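Local structure of ABC sugar (Ribose) transporter, periplasmic substrate-binding subunit (Rhodobacter sphaeroides, 3L49) at residues D63-Q68 / A85-F90. The protein probably binds a sugar in the periplasm, as the substrate-binding subunit of an ABC transporter. Numbering follows the deposited sequence.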
# COMPACT_ATOMS: atom_id res chain seq x y z
N ASP A 63 3.76 25.99 5.29
CA ASP A 63 3.07 25.90 6.58
C ASP A 63 3.00 24.47 7.14
O ASP A 63 2.91 24.29 8.35
CB ASP A 63 1.69 26.56 6.51
CG ASP A 63 1.75 28.02 6.06
OD1 ASP A 63 1.71 28.92 6.92
OD2 ASP A 63 1.87 28.26 4.84
N ALA A 64 3.05 23.47 6.25
CA ALA A 64 3.22 22.05 6.61
C ALA A 64 3.61 21.17 5.42
O ALA A 64 3.40 21.54 4.27
CB ALA A 64 1.96 21.49 7.27
N ILE A 65 4.16 20.00 5.72
CA ILE A 65 4.51 19.01 4.69
C ILE A 65 3.71 17.71 4.87
O ILE A 65 3.57 17.21 6.00
CB ILE A 65 6.04 18.75 4.68
CG1 ILE A 65 6.78 19.99 4.15
CG2 ILE A 65 6.40 17.50 3.84
CD1 ILE A 65 8.29 19.98 4.37
N ILE A 66 3.14 17.20 3.78
CA ILE A 66 2.56 15.85 3.77
C ILE A 66 3.42 14.89 2.97
O ILE A 66 3.68 15.10 1.79
CB ILE A 66 1.11 15.79 3.22
CG1 ILE A 66 0.24 16.94 3.75
CG2 ILE A 66 0.48 14.46 3.59
CD1 ILE A 66 -1.17 16.94 3.19
N GLU A 67 3.88 13.84 3.63
CA GLU A 67 4.72 12.85 2.97
C GLU A 67 3.87 11.62 2.62
O GLU A 67 3.12 11.13 3.46
CB GLU A 67 5.89 12.49 3.90
CG GLU A 67 7.11 11.89 3.20
CD GLU A 67 6.89 10.48 2.71
OE1 GLU A 67 6.17 9.71 3.39
OE2 GLU A 67 7.42 10.14 1.63
N GLN A 68 4.00 11.11 1.41
CA GLN A 68 3.25 9.92 1.00
C GLN A 68 4.14 8.75 0.57
O GLN A 68 4.90 8.87 -0.38
CB GLN A 68 2.27 10.28 -0.11
CG GLN A 68 1.56 9.11 -0.74
CD GLN A 68 0.51 9.56 -1.74
OE1 GLN A 68 -0.18 10.55 -1.52
NE2 GLN A 68 0.40 8.83 -2.85
N ALA A 85 13.73 21.97 10.94
CA ALA A 85 13.30 23.22 10.32
C ALA A 85 12.05 23.82 10.98
O ALA A 85 11.68 24.96 10.70
CB ALA A 85 13.07 23.01 8.84
N GLY A 86 11.41 23.05 11.85
CA GLY A 86 10.21 23.49 12.56
C GLY A 86 8.95 23.49 11.70
O GLY A 86 8.04 24.29 11.92
N ILE A 87 8.92 22.61 10.70
CA ILE A 87 7.78 22.50 9.80
C ILE A 87 6.95 21.29 10.20
O ILE A 87 7.49 20.18 10.31
CB ILE A 87 8.23 22.38 8.31
CG1 ILE A 87 9.11 23.57 7.90
CG2 ILE A 87 7.03 22.26 7.36
CD1 ILE A 87 9.99 23.29 6.67
N PRO A 88 5.64 21.49 10.44
CA PRO A 88 4.71 20.41 10.81
C PRO A 88 4.66 19.31 9.75
O PRO A 88 4.49 19.58 8.56
CB PRO A 88 3.36 21.13 10.90
CG PRO A 88 3.70 22.54 11.17
CD PRO A 88 4.95 22.80 10.40
N LEU A 89 4.83 18.07 10.20
CA LEU A 89 4.88 16.92 9.29
C LEU A 89 3.68 15.98 9.47
O LEU A 89 3.33 15.58 10.58
CB LEU A 89 6.22 16.17 9.44
CG LEU A 89 6.50 14.91 8.61
CD1 LEU A 89 6.32 15.12 7.10
CD2 LEU A 89 7.90 14.38 8.93
N PHE A 90 3.05 15.65 8.35
CA PHE A 90 1.91 14.76 8.30
C PHE A 90 2.25 13.70 7.28
O PHE A 90 2.96 13.98 6.32
CB PHE A 90 0.66 15.54 7.88
CG PHE A 90 0.19 16.51 8.91
CD1 PHE A 90 -0.78 16.14 9.83
CD2 PHE A 90 0.74 17.79 9.00
CE1 PHE A 90 -1.22 17.02 10.81
CE2 PHE A 90 0.30 18.68 9.97
CZ PHE A 90 -0.67 18.30 10.88
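I65 and L89, and after them I66 and F90, pair as neighbours in parallel strands, joined by a ladder of three backbone hydrogen bonds: I65 N to P88 O, F90 N to I65 O and E67 N to F90 O (2.8 Å). F90 O also takes a CA-H...O contact from I66 CA at 3.2 Å.

On one face of the sheet, I65 lies obliquely across both I87 and L89. Its CG1 branch meets I87 CG2 at 3.9 Å, while a chi1 of -69° puts CG1 beside the backbone N and leaves CG2 anti to it, turned to L89 CD1 at 4.0 Å. On the other face, A64 CB sits against P88 CB and, more loosely, the F90 ring. P88, just ahead of strand 89-92, lays its ring carbons CG and CD against D63 O, with CD 3.3 Å away.

Helix 72-84 connects the two strands in a beta-alpha-beta crossover and covers the I65 face, with I82 touching I65 and I87, and L79 touching L89. V259 of helix 248-263 packs on A64, I66 and F90 from the other side, and strand 7-12 flanks 64-68 along its far edge, continuing the parallel sheet of this lobe.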